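Local structure of protein P47 (Clostridium botulinum, 6EKT) at residues Ile119-Pro122 with Asn123-Glu126; Asn159-Leu162 with Ile163-Phe166; Ile400-Phe403 with Val404-Asn408; Thr410-Trp413 with Asn414-Lys417. The protein may help protect botulinum neurotoxin during passage through the host gut as part of a progenitor toxin complex, and has a tubular lipid-binding (TULIP) fold. One frame throughout, in Å; residues are numbered along the deposited sequence.

Contact 1: residues Ile119-Pro122 with Asn123-Glu126; sequences ISNP and NIKE
From N121 to I124 the backbone reverses in a type I beta turn, closed by a weak, long hydrogen bond from I124 N to N121 O (3.5 Å). P122 suits the second position, because its ring already holds phi near the -60° that such a turn needs. N121 strengthens the bend with its side chain. With CG anti to the backbone N (chi1 -166°), the amide swings forward over the turn, and its OD1 accepts from N123 N at 2.9 Å. The donor stands well above the carbonyl plane, so the bond is not aimed at a lone pair. The same OD1 receives a water, which also donates to N123 OD1 at 3.0 Å; the two side-chain amides are nearly perpendicular to each other and share this bridge. On its other branch, N121 ND2 rests 3.3 Å from I124 CG1. K125 bends at its second torsion and reaches back, giving P122 O a weak hydrogen bond from NZ (3.2 Å). A water accepts from K125 NZ at 3.0 Å, and the ammonium also binds N117 OD1, so a long, flexible lysine ties the turn to the end of the preceding strand. An asparagine oxygen taking the backbone N-H two residues on, across a proline, makes an Asx turn overlapping the beta turn, here in the hairpin loop that joins strand 108-118 to its antiparallel neighbour 124-141.

Contact 2: residues Asn159-Leu162 with Ile163-Phe166; sequences NKLL and INAF
The F166 ring turns an edge toward L162: the carbonyl O of L162 lies near the ring plane, 3.2 Å from CD1, while the leucine CG sits 3.8 Å from CE1. An edge C-H is mildly positive, which makes the carbonyl oxygen a tolerable neighbour, and the branched leucine packs alongside the next ring carbon. F53 makes an edge-to-face pair with the same ring. The second flat group, the N164 amide, is gripped at its oxygen: K160 NZ donates to OD1 at 2.7 Å, in the carbonyl plane, with a C=O to donor angle of 151°. K160 gets there because its CG is anti to the backbone N and the chain then bends at its second torsion (chi2 -102°), folding CD and CE along the helix toward the next turn. The ammonium has a further acceptor in Q62 OE1, so a lysine serves two neutral oxygens on the partly exposed side of the helix. Beneath these side chains the backbone is regular alpha-helix, with bonds from N164 N to K160 O (3.1 Å) and from A165 N to L161 O (2.9 Å); the one from I163 N to N159 O is weak. I163 CG1 packs 3.4 Å from N159 O. Helix 152-168 lies between two groups of strands: L161 and A165 meet strands 52-57 and 62-68, small alanine permitting close approach, whereas L162 faces L109 of strand 108-118, I163 meets I141 of strand 124-141, and F166 reaches I111, I139 and M66.

Contact 3: residues Ile400-Phe403 with Val404-Asn408; sequences INNF and VDLIN
N401 OD1 is gripped twice, and one grip reaches V404 through a water. F403 N donates to N401 OD1 at 3.2 Å in an almost straight bond (173°), forming an Asx turn. The water donates to N401 OD1 at 2.7 Å and accepts a hydrogen bond from V404 N. Asparagine suits the place because its short arm can reach the N-H groups that open a helix. N402, in the N-cap position, makes no capping bond with its own side chain; its backbone O accepts from L406 N (2.9 Å) in the first i to i+4 bond, which I407 N continues by donating to F403 O. The N402 amide is turned with CG between the backbone N and the carbonyl carbon (chi1 64°), which brings it over the leucine of the next turn: OD1 lies 3.6 Å from L406 CG and ND2 equally close to CD2. On the F403 ring, N401 CA sits over the centre of one face, 3.9 Å above the plane, and L406 CD1 stands near the plane at the edge. D405, exposed on the first turn, carries a negative charge that would probably be favoured by the helix dipole. The apolar side chains fasten the short helix 403-409 to its surroundings: F403 packs on V421, V424 and I432 of strands 421-426 and 430-434, L406 and I407 also meet I432, and M251 of helix 244-252 touches both F403 and L406.

Contact 4: residues Thr410-Trp413 with Asn414-Lys417; sequences TIKW and NNLK
K412 lays its aliphatic chain alongside N415 and K417, all pointing the same way: its CD is 3.7 Å from K417 CG, and its CE is 3.5 Å from N415 OD1. Bends at the third and fourth torsions (chi3 -72°, chi4 -58°) bring CE beside the amide oxygen and turn NZ off from it, 4.1 Å from N415 OD1; the N415 pair is a methylene-to-oxygen touch, the K417 pair methylene against methylene. The two ammonium groups remain 6.4 Å apart from NZ to NZ, a spacing that solvent would probably screen at this surface. Beneath, the backbone makes two overlapping turns. N415 N donates to K412 O (3.0 Å), closing a type II turn, and L416 N donates to W413 O (3.2 Å), closing a type I' turn; both donors stand far above the carbonyl planes. N414 and N415 both take left-handed helical angles, a conformation asparagine adopts more readily than most residues. W413 points its indole inward, with I411 CG2 3.5 Å above one face, toward the rim, and with A178, C33, L209 and I211 also touching it; a large, flat and mostly apolar ring fits this buried spot between sheets. The double turn ends strand 411-413, the outermost strand of an antiparallel sheet, where K412 pairs with S179 and N414 with F177. It is not a hairpin: the chain leaves for strand 421-426, an edge strand of another antiparallel sheet.

Contacts 1 and 4 are surface turns that reach the same antiparallel sheet, their centres 14 Å apart, and both rely on asparagines and lysine; contact 1 uses side-chain amide and water bonds, contact 4 left-handed backbone angles and methylene packing. Contacts 2 and 3 are partly buried and helical, one within a long helix and the other at the start of a short one, and each sets a phenylalanine and leucine against strands. Contacts 3 and 4 follow each other in the chain and touch, N408 OD1 lying 3.4 Å from K417 CA. Contact 2 stands apart, its centre 44 Å from that of contact 3, in keeping with the elongated molecule.

Contact 1: residues Ile119-Pro122 with Asn123-Glu126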
ATOM      1  N   ILE A 119      12.867  20.998  -9.962  1.00 47.51           N
ATOM      2  CA  ILE A 119      13.715  22.051  -9.381  1.00 49.03           C
ATOM      3  C   ILE A 119      12.984  23.165  -8.639  1.00 50.13           C
ATOM      4  O   ILE A 119      13.585  23.800  -7.779  1.00 53.70           O
ATOM      5  CB  ILE A 119      14.744  22.640 -10.384  1.00 51.52           C
ATOM      6  CG1 ILE A 119      14.063  23.283 -11.611  1.00 53.69           C
ATOM      7  CG2 ILE A 119      15.768  21.577 -10.768  1.00 49.65           C
ATOM      8  CD1 ILE A 119      13.926  24.805 -11.562  1.00 56.37           C
ATOM      9  N   SER A 120      11.706  23.390  -8.956  1.00 47.72           N
ATOM     10  CA  SER A 120      10.892  24.411  -8.265  1.00 47.45           C
ATOM     11  C   SER A 120      10.016  23.835  -7.141  1.00 45.69           C
ATOM     12  O   SER A 120       9.332  24.582  -6.437  1.00 45.70           O
ATOM     13  CB  SER A 120      10.039  25.180  -9.269  1.00 48.14           C
ATOM     14  OG  SER A 120       9.044  24.334  -9.807  1.00 46.31           O
ATOM     15  N   ASN A 121      10.040  22.510  -6.991  1.00 43.26           N
ATOM     16  CA  ASN A 121       9.326  21.840  -5.907  1.00 42.62           C
ATOM     17  C   ASN A 121      10.042  20.557  -5.440  1.00 41.24           C
ATOM     18  O   ASN A 121       9.824  19.484  -6.008  1.00 39.23           O
ATOM     19  CB  ASN A 121       7.882  21.519  -6.306  1.00 41.75           C
ATOM     20  CG  ASN A 121       7.004  21.141  -5.118  1.00 41.33           C
ATOM     21  OD1 ASN A 121       7.480  20.886  -4.006  1.00 40.30           O
ATOM     22  ND2 ASN A 121       5.697  21.149  -5.342  1.00 41.72           N
ATOM     23  N   PRO A 122      10.862  20.666  -4.373  1.00 42.57           N
ATOM     24  CA  PRO A 122      11.539  19.516  -3.744  1.00 42.24           C
ATOM     25  C   PRO A 122      10.561  18.449  -3.259  1.00 40.84           C
ATOM     26  O   PRO A 122      10.963  17.313  -3.049  1.00 40.64           O
ATOM     27  CB  PRO A 122      12.226  20.127  -2.508  1.00 43.68           C
ATOM     28  CG  PRO A 122      12.290  21.584  -2.766  1.00 46.67           C
ATOM     29  CD  PRO A 122      11.129  21.925  -3.654  1.00 46.03           C
ATOM     30  N   ASN A 123       9.289  18.810  -3.076  1.00 41.11           N
ATOM     31  CA  ASN A 123       8.325  17.925  -2.416  1.00 40.75           C
ATOM     32  C   ASN A 123       7.438  17.061  -3.316  1.00 39.29           C
ATOM     33  O   ASN A 123       6.527  16.383  -2.827  1.00 37.96           O
ATOM     34  CB  ASN A 123       7.510  18.729  -1.416  1.00 42.19           C
ATOM     35  CG  ASN A 123       8.361  19.224  -0.263  1.00 44.26           C
ATOM     36  OD1 ASN A 123       8.315  20.400   0.096  1.00 46.40           O
ATOM     37  ND2 ASN A 123       9.170  18.319   0.309  1.00 43.52           N
ATOM     38  N   ILE A 124       7.722  17.085  -4.618  1.00 40.22           N
ATOM     39  CA  ILE A 124       7.071  16.204  -5.590  1.00 40.25           C
ATOM     40  C   ILE A 124       8.175  15.517  -6.389  1.00 38.87           C
ATOM     41  O   ILE A 124       9.074  16.184  -6.907  1.00 40.24           O
ATOM     42  CB  ILE A 124       6.122  16.966  -6.570  1.00 42.94           C
ATOM     43  CG1 ILE A 124       5.137  17.894  -5.828  1.00 46.09           C
ATOM     44  CG2 ILE A 124       5.394  16.003  -7.514  1.00 41.90           C
ATOM     45  CD1 ILE A 124       3.793  17.307  -5.460  1.00 46.98           C
ATOM     46  N   LYS A 125       8.111  14.188  -6.463  1.00 36.92           N
ATOM     47  CA  LYS A 125       8.929  13.424  -7.412  1.00 35.74           C
ATOM     48  C   LYS A 125       8.015  12.851  -8.501  1.00 34.60           C
ATOM     49  O   LYS A 125       6.814  12.663  -8.282  1.00 34.74           O
ATOM     50  CB  LYS A 125       9.737  12.329  -6.689  1.00 35.17           C
ATOM     51  CG  LYS A 125      10.470  12.792  -5.424  1.00 36.67           C
ATOM     52  CD  LYS A 125      11.613  13.750  -5.719  1.00 38.70           C
ATOM     53  CE  LYS A 125      12.218  14.280  -4.435  1.00 40.29           C
ATOM     54  NZ  LYS A 125      13.052  15.486  -4.739  1.00 43.08           N
ATOM     55  N   GLU A 126       8.554  12.622  -9.691  1.00 34.47           N
ATOM     56  CA  GLU A 126       7.759  12.055 -10.774  1.00 34.38           C
ATOM     57  C   GLU A 126       8.434  10.824 -11.366  1.00 33.33           C
ATOM     58  O   GLU A 126       9.621  10.858 -11.663  1.00 33.75           O
ATOM     59  CB  GLU A 126       7.536  13.098 -11.859  1.00 36.50           C
ATOM     60  CG  GLU A 126       6.674  14.262 -11.394  1.00 38.18           C
ATOM     61  CD  GLU A 126       6.655  15.421 -12.372  1.00 40.70           C
ATOM     62  OE1 GLU A 126       7.620  15.586 -13.150  1.00 41.26           O
ATOM     63  OE2 GLU A 126       5.660  16.169 -12.343  1.00 41.92           O
TER
HETATM   64  O   HOH W   1       7.162  22.423  -1.811  1.00 33.29           O
HETATM   65  O   HOH W   2      11.685  17.478  -6.508  1.00 37.18           O

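Contact 2: residues Asn159-Leu162 with Ile163-Phe166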
ATOM      1  N   ASN A 159      18.907  -0.303 -35.660  1.00 29.01           N
ATOM      2  CA  ASN A 159      19.130  -0.370 -34.208  1.00 28.54           C
ATOM      3  C   ASN A 159      19.965   0.777 -33.705  1.00 29.38           C
ATOM      4  O   ASN A 159      19.630   1.385 -32.681  1.00 29.43           O
ATOM      5  CB  ASN A 159      19.782  -1.693 -33.813  1.00 27.54           C
ATOM      6  CG  ASN A 159      18.831  -2.856 -33.965  1.00 27.86           C
ATOM      7  OD1 ASN A 159      17.610  -2.661 -34.122  1.00 27.91           O
ATOM      8  ND2 ASN A 159      19.378  -4.079 -33.960  1.00 27.33           N
ATOM      9  N   LYS A 160      21.049   1.061 -34.422  1.00 29.23           N
ATOM     10  CA  LYS A 160      21.923   2.170 -34.080  1.00 30.36           C
ATOM     11  C   LYS A 160      21.184   3.505 -34.169  1.00 30.71           C
ATOM     12  O   LYS A 160      21.250   4.299 -33.232  1.00 30.68           O
ATOM     13  CB  LYS A 160      23.173   2.160 -34.963  1.00 31.30           C
ATOM     14  CG  LYS A 160      24.200   3.216 -34.597  1.00 33.05           C
ATOM     15  CD  LYS A 160      24.138   4.401 -35.561  1.00 34.45           C
ATOM     16  CE  LYS A 160      25.311   5.348 -35.359  1.00 35.41           C
ATOM     17  NZ  LYS A 160      24.954   6.719 -35.839  1.00 36.16           N
ATOM     18  N   LEU A 161      20.485   3.734 -35.280  1.00 30.72           N
ATOM     19  CA  LEU A 161      19.813   5.018 -35.513  1.00 32.44           C
ATOM     20  C   LEU A 161      18.577   5.219 -34.632  1.00 32.73           C
ATOM     21  O   LEU A 161      18.243   6.360 -34.310  1.00 33.92           O
ATOM     22  CB  LEU A 161      19.462   5.208 -36.994  1.00 33.47           C
ATOM     23  CG  LEU A 161      20.665   5.436 -37.920  1.00 33.75           C
ATOM     24  CD1 LEU A 161      20.264   5.277 -39.379  1.00 34.71           C
ATOM     25  CD2 LEU A 161      21.238   6.833 -37.680  1.00 35.11           C
ATOM     26  N   LEU A 162      17.906   4.128 -34.266  1.00 31.95           N
ATOM     27  CA  LEU A 162      16.785   4.207 -33.314  1.00 33.56           C
ATOM     28  C   LEU A 162      17.236   4.768 -31.974  1.00 33.35           C
ATOM     29  O   LEU A 162      16.585   5.638 -31.410  1.00 34.27           O
ATOM     30  CB  LEU A 162      16.081   2.855 -33.108  1.00 32.87           C
ATOM     31  CG  LEU A 162      14.867   2.927 -32.143  1.00 33.65           C
ATOM     32  CD1 LEU A 162      13.656   2.156 -32.650  1.00 33.79           C
ATOM     33  CD2 LEU A 162      15.224   2.486 -30.723  1.00 32.00           C
ATOM     34  N   ILE A 163      18.347   4.252 -31.468  1.00 33.47           N
ATOM     35  CA  ILE A 163      18.866   4.705 -30.185  1.00 33.55           C
ATOM     36  C   ILE A 163      19.298   6.172 -30.297  1.00 33.61           C
ATOM     37  O   ILE A 163      18.995   6.975 -29.410  1.00 33.23           O
ATOM     38  CB  ILE A 163      20.003   3.791 -29.709  1.00 32.93           C
ATOM     39  CG1 ILE A 163      19.445   2.385 -29.482  1.00 33.23           C
ATOM     40  CG2 ILE A 163      20.643   4.325 -28.434  1.00 33.37           C
ATOM     41  CD1 ILE A 163      20.486   1.346 -29.108  1.00 33.87           C
ATOM     42  N   ASN A 164      19.982   6.507 -31.399  1.00 34.25           N
ATOM     43  CA  ASN A 164      20.387   7.887 -31.660  1.00 34.93           C
ATOM     44  C   ASN A 164      19.184   8.797 -31.549  1.00 34.99           C
ATOM     45  O   ASN A 164      19.238   9.809 -30.839  1.00 35.46           O
ATOM     46  CB  ASN A 164      20.978   8.048 -33.061  1.00 35.56           C
ATOM     47  CG  ASN A 164      22.454   7.729 -33.135  1.00 36.48           C
ATOM     48  OD1 ASN A 164      22.906   7.194 -34.137  1.00 34.98           O
ATOM     49  ND2 ASN A 164      23.214   8.075 -32.101  1.00 37.44           N
ATOM     50  N   ALA A 165      18.105   8.416 -32.238  1.00 34.38           N
ATOM     51  CA  ALA A 165      16.899   9.223 -32.293  1.00 35.22           C
ATOM     52  C   ALA A 165      16.206   9.345 -30.915  1.00 35.01           C
ATOM     53  O   ALA A 165      15.800  10.445 -30.513  1.00 35.11           O
ATOM     54  CB  ALA A 165      15.949   8.694 -33.362  1.00 34.97           C
ATOM     55  N   PHE A 166      16.119   8.241 -30.177  1.00 34.44           N
ATOM     56  CA  PHE A 166      15.515   8.293 -28.832  1.00 35.38           C
ATOM     57  C   PHE A 166      16.273   9.227 -27.896  1.00 36.45           C
ATOM     58  O   PHE A 166      15.676  10.152 -27.337  1.00 37.73           O
ATOM     59  CB  PHE A 166      15.344   6.887 -28.223  1.00 33.87           C
ATOM     60  CG  PHE A 166      14.058   6.214 -28.619  1.00 33.89           C
ATOM     61  CD1 PHE A 166      13.780   5.924 -29.957  1.00 34.46           C
ATOM     62  CD2 PHE A 166      13.110   5.869 -27.652  1.00 33.73           C
ATOM     63  CE1 PHE A 166      12.584   5.313 -30.330  1.00 34.89           C
ATOM     64  CE2 PHE A 166      11.908   5.269 -28.016  1.00 33.92           C
ATOM     65  CZ  PHE A 166      11.649   4.982 -29.353  1.00 35.07           C
TER

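Contact 3: residues Ile400-Phe403 with Val404-Asn408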
ATOM      1  N   ILE A 400     -11.794   4.983  11.229  1.00 33.09           N
ATOM      2  CA  ILE A 400     -12.128   6.144  10.417  1.00 34.49           C
ATOM      3  C   ILE A 400     -11.935   5.713   8.974  1.00 34.64           C
ATOM      4  O   ILE A 400     -10.834   5.277   8.576  1.00 32.65           O
ATOM      5  CB  ILE A 400     -11.195   7.330  10.707  1.00 35.72           C
ATOM      6  CG1 ILE A 400     -11.356   7.792  12.155  1.00 36.96           C
ATOM      7  CG2 ILE A 400     -11.432   8.479   9.717  1.00 37.67           C
ATOM      8  CD1 ILE A 400     -10.052   8.267  12.748  1.00 37.68           C
ATOM      9  N   ASN A 401     -12.999   5.821   8.187  1.00 35.61           N
ATOM     10  CA  ASN A 401     -12.879   5.564   6.769  1.00 36.16           C
ATOM     11  C   ASN A 401     -12.385   6.834   6.074  1.00 36.34           C
ATOM     12  O   ASN A 401     -13.193   7.702   5.745  1.00 37.75           O
ATOM     13  CB  ASN A 401     -14.214   5.055   6.184  1.00 37.98           C
ATOM     14  CG  ASN A 401     -14.144   4.789   4.675  1.00 39.10           C
ATOM     15  OD1 ASN A 401     -13.292   5.327   3.972  1.00 40.03           O
ATOM     16  ND2 ASN A 401     -15.059   3.968   4.175  1.00 39.99           N
ATOM     17  N   ASN A 402     -11.066   6.950   5.891  1.00 35.24           N
ATOM     18  CA  ASN A 402     -10.466   7.995   5.029  1.00 35.71           C
ATOM     19  C   ASN A 402      -9.731   7.358   3.835  1.00 34.77           C
ATOM     20  O   ASN A 402      -8.696   7.865   3.387  1.00 34.82           O
ATOM     21  CB  ASN A 402      -9.501   8.885   5.834  1.00 35.20           C
ATOM     22  CG  ASN A 402      -8.290   8.121   6.364  1.00 34.56           C
ATOM     23  OD1 ASN A 402      -8.264   6.888   6.375  1.00 33.41           O
ATOM     24  ND2 ASN A 402      -7.270   8.856   6.789  1.00 34.58           N
ATOM     25  N   PHE A 403     -10.291   6.266   3.321  1.00 33.97           N
ATOM     26  CA  PHE A 403      -9.561   5.354   2.427  1.00 32.85           C
ATOM     27  C   PHE A 403      -9.306   5.966   1.047  1.00 33.41           C
ATOM     28  O   PHE A 403      -8.229   5.755   0.462  1.00 31.89           O
ATOM     29  CB  PHE A 403     -10.290   4.005   2.331  1.00 32.62           C
ATOM     30  CG  PHE A 403     -10.550   3.338   3.690  1.00 32.28           C
ATOM     31  CD1 PHE A 403      -9.622   3.446   4.739  1.00 31.01           C
ATOM     32  CD2 PHE A 403     -11.706   2.573   3.896  1.00 32.72           C
ATOM     33  CE1 PHE A 403      -9.854   2.835   5.971  1.00 30.17           C
ATOM     34  CE2 PHE A 403     -11.936   1.950   5.128  1.00 32.67           C
ATOM     35  CZ  PHE A 403     -11.005   2.080   6.160  1.00 31.02           C
ATOM     36  N   VAL A 404     -10.278   6.737   0.552  1.00 34.67           N
ATOM     37  CA  VAL A 404     -10.085   7.507  -0.699  1.00 36.81           C
ATOM     38  C   VAL A 404      -8.905   8.467  -0.517  1.00 36.80           C
ATOM     39  O   VAL A 404      -8.022   8.521  -1.379  1.00 36.38           O
ATOM     40  CB  VAL A 404     -11.374   8.243  -1.171  1.00 38.70           C
ATOM     41  CG1 VAL A 404     -11.086   9.212  -2.311  1.00 40.59           C
ATOM     42  CG2 VAL A 404     -12.431   7.241  -1.611  1.00 39.26           C
ATOM     43  N   ASP A 405      -8.893   9.204   0.603  1.00 36.50           N
ATOM     44  CA  ASP A 405      -7.769  10.096   0.929  1.00 37.10           C
ATOM     45  C   ASP A 405      -6.430   9.364   1.017  1.00 34.96           C
ATOM     46  O   ASP A 405      -5.428   9.853   0.484  1.00 34.68           O
ATOM     47  CB  ASP A 405      -8.008  10.899   2.214  1.00 38.65           C
ATOM     48  CG  ASP A 405      -9.164  11.882   2.095  1.00 41.51           C
ATOM     49  OD1 ASP A 405      -9.603  12.224   0.977  1.00 43.70           O
ATOM     50  OD2 ASP A 405      -9.655  12.308   3.152  1.00 43.32           O
ATOM     51  N   LEU A 406      -6.415   8.195   1.662  1.00 33.82           N
ATOM     52  CA  LEU A 406      -5.187   7.395   1.730  1.00 32.29           C
ATOM     53  C   LEU A 406      -4.669   7.054   0.340  1.00 32.31           C
ATOM     54  O   LEU A 406      -3.484   7.250   0.035  1.00 31.62           O
ATOM     55  CB  LEU A 406      -5.360   6.110   2.571  1.00 31.68           C
ATOM     56  CG  LEU A 406      -5.636   6.255   4.072  1.00 32.01           C
ATOM     57  CD1 LEU A 406      -5.524   4.904   4.756  1.00 30.49           C
ATOM     58  CD2 LEU A 406      -4.721   7.261   4.767  1.00 32.40           C
ATOM     59  N   ILE A 407      -5.570   6.589  -0.519  1.00 32.78           N
ATOM     60  CA  ILE A 407      -5.142   6.125  -1.835  1.00 33.29           C
ATOM     61  C   ILE A 407      -4.744   7.316  -2.744  1.00 33.36           C
ATOM     62  O   ILE A 407      -3.991   7.132  -3.694  1.00 31.64           O
ATOM     63  CB  ILE A 407      -6.141   5.078  -2.417  1.00 34.69           C
ATOM     64  CG1 ILE A 407      -5.431   4.100  -3.377  1.00 36.97           C
ATOM     65  CG2 ILE A 407      -7.384   5.757  -2.964  1.00 36.44           C
ATOM     66  CD1 ILE A 407      -6.250   2.872  -3.761  1.00 37.84           C
ATOM     67  N   ASN A 408      -5.194   8.529  -2.381  1.00 33.69           N
ATOM     68  CA  ASN A 408      -4.834   9.772  -3.082  1.00 34.47           C
ATOM     69  C   ASN A 408      -3.708  10.592  -2.453  1.00 33.97           C
ATOM     70  O   ASN A 408      -3.249  11.550  -3.055  1.00 34.54           O
ATOM     71  CB  ASN A 408      -6.062  10.677  -3.247  1.00 35.81           C
ATOM     72  CG  ASN A 408      -7.036  10.143  -4.262  1.00 36.49           C
ATOM     73  OD1 ASN A 408      -6.651   9.521  -5.256  1.00 36.38           O
ATOM     74  ND2 ASN A 408      -8.306  10.359  -4.011  1.00 37.55           N
TER
HETATM   75  O   HOH W   3     -13.135   6.777   1.698  1.00 33.31           O

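Contact 4: residues Thr410-Trp413 with Asn414-Lys417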
ATOM      1  N   THR A 410      -0.303   9.992  -1.443  1.00 32.07           N
ATOM      2  CA  THR A 410       1.129   9.872  -1.680  1.00 31.55           C
ATOM      3  C   THR A 410       1.438   9.616  -3.153  1.00 31.13           C
ATOM      4  O   THR A 410       2.211  10.355  -3.745  1.00 31.33           O
ATOM      5  CB  THR A 410       1.754   8.799  -0.751  1.00 31.31           C
ATOM      6  OG1 THR A 410       1.540   9.195   0.608  1.00 31.20           O
ATOM      7  CG2 THR A 410       3.273   8.638  -0.998  1.00 30.15           C
ATOM      8  N   ILE A 411       0.823   8.592  -3.735  1.00 30.43           N
ATOM      9  CA  ILE A 411       1.046   8.253  -5.136  1.00 31.00           C
ATOM     10  C   ILE A 411      -0.223   8.533  -5.898  1.00 32.74           C
ATOM     11  O   ILE A 411      -1.270   7.969  -5.594  1.00 33.25           O
ATOM     12  CB  ILE A 411       1.476   6.768  -5.321  1.00 29.56           C
ATOM     13  CG1 ILE A 411       2.796   6.486  -4.577  1.00 28.20           C
ATOM     14  CG2 ILE A 411       1.537   6.346  -6.809  1.00 28.81           C
ATOM     15  CD1 ILE A 411       3.989   7.352  -4.959  1.00 28.62           C
ATOM     16  N   LYS A 412      -0.112   9.419  -6.878  1.00 34.24           N
ATOM     17  CA  LYS A 412      -1.173   9.613  -7.843  1.00 35.96           C
ATOM     18  C   LYS A 412      -0.695   9.105  -9.195  1.00 35.60           C
ATOM     19  O   LYS A 412       0.194   9.696  -9.813  1.00 35.64           O
ATOM     20  CB  LYS A 412      -1.571  11.087  -7.913  1.00 38.42           C
ATOM     21  CG  LYS A 412      -2.200  11.599  -6.616  1.00 40.09           C
ATOM     22  CD  LYS A 412      -2.943  12.920  -6.799  1.00 43.81           C
ATOM     23  CE  LYS A 412      -2.021  14.119  -7.013  1.00 46.00           C
ATOM     24  NZ  LYS A 412      -1.083  14.281  -5.867  1.00 47.22           N
ATOM     25  N   TRP A 413      -1.284   7.999  -9.631  1.00 35.56           N
ATOM     26  CA  TRP A 413      -0.941   7.387 -10.914  1.00 36.93           C
ATOM     27  C   TRP A 413      -1.428   8.268 -12.055  1.00 39.19           C
ATOM     28  O   TRP A 413      -2.607   8.624 -12.101  1.00 40.09           O
ATOM     29  CB  TRP A 413      -1.524   5.990 -10.988  1.00 35.59           C
ATOM     30  CG  TRP A 413      -0.876   5.039  -9.993  1.00 33.61           C
ATOM     31  CD1 TRP A 413      -1.365   4.659  -8.772  1.00 33.78           C
ATOM     32  CD2 TRP A 413       0.384   4.389 -10.141  1.00 32.35           C
ATOM     33  NE1 TRP A 413      -0.492   3.787  -8.157  1.00 31.85           N
ATOM     34  CE2 TRP A 413       0.582   3.587  -8.983  1.00 31.70           C
ATOM     35  CE3 TRP A 413       1.349   4.365 -11.162  1.00 31.66           C
ATOM     36  CZ2 TRP A 413       1.726   2.796  -8.797  1.00 29.40           C
ATOM     37  CZ3 TRP A 413       2.497   3.567 -10.985  1.00 30.71           C
ATOM     38  CH2 TRP A 413       2.672   2.795  -9.809  1.00 30.12           C
ATOM     39  N   ASN A 414      -0.496   8.638 -12.942  1.00 41.38           N
ATOM     40  CA  ASN A 414      -0.668   9.696 -13.974  1.00 44.58           C
ATOM     41  C   ASN A 414      -1.103  11.050 -13.393  1.00 46.57           C
ATOM     42  O   ASN A 414      -1.783  11.838 -14.050  1.00 47.59           O
ATOM     43  CB  ASN A 414      -1.563   9.241 -15.157  1.00 46.29           C
ATOM     44  CG  ASN A 414      -1.561  10.237 -16.341  1.00 48.09           C
ATOM     45  OD1 ASN A 414      -0.512  10.724 -16.781  1.00 48.75           O
ATOM     46  ND2 ASN A 414      -2.748  10.542 -16.854  1.00 48.91           N
ATOM     47  N   ASN A 415      -0.686  11.312 -12.148  1.00 48.14           N
ATOM     48  CA  ASN A 415      -1.066  12.524 -11.396  1.00 50.76           C
ATOM     49  C   ASN A 415      -2.595  12.729 -11.243  1.00 52.09           C
ATOM     50  O   ASN A 415      -3.070  13.847 -10.982  1.00 54.59           O
ATOM     51  CB  ASN A 415      -0.354  13.783 -11.955  1.00 52.10           C
ATOM     52  CG  ASN A 415      -0.307  14.923 -10.947  1.00 54.22           C
ATOM     53  OD1 ASN A 415       0.093  14.744  -9.790  1.00 53.58           O
ATOM     54  ND2 ASN A 415      -0.750  16.100 -11.371  1.00 55.87           N
ATOM     55  N   LEU A 416      -3.354  11.636 -11.385  1.00 50.29           N
ATOM     56  CA  LEU A 416      -4.819  11.667 -11.285  1.00 51.09           C
ATOM     57  C   LEU A 416      -5.306  11.065  -9.971  1.00 50.44           C
ATOM     58  O   LEU A 416      -4.812  10.022  -9.546  1.00 47.57           O
ATOM     59  CB  LEU A 416      -5.458  10.932 -12.469  1.00 50.96           C
ATOM     60  CG  LEU A 416      -5.212  11.480 -13.882  1.00 52.06           C
ATOM     61  CD1 LEU A 416      -5.544  10.419 -14.914  1.00 51.85           C
ATOM     62  CD2 LEU A 416      -5.994  12.761 -14.156  1.00 53.19           C
ATOM     63  N   LYS A 417      -6.257  11.742  -9.333  1.00 52.04           N
ATOM     64  CA  LYS A 417      -6.924  11.219  -8.139  1.00 53.42           C
ATOM     65  C   LYS A 417      -7.967  10.186  -8.535  1.00 53.77           C
ATOM     66  O   LYS A 417      -8.486  10.232  -9.650  1.00 56.60           O
ATOM     67  CB  LYS A 417      -7.576  12.355  -7.344  1.00 54.94           C
ATOM     68  CG  LYS A 417      -6.605  13.077  -6.423  1.00 55.83           C
ATOM     69  CD  LYS A 417      -7.195  14.362  -5.869  1.00 59.89           C
ATOM     70  CE  LYS A 417      -6.317  14.957  -4.775  1.00 59.99           C
ATOM     71  NZ  LYS A 417      -6.926  16.225  -4.269  1.00 61.93           N
TER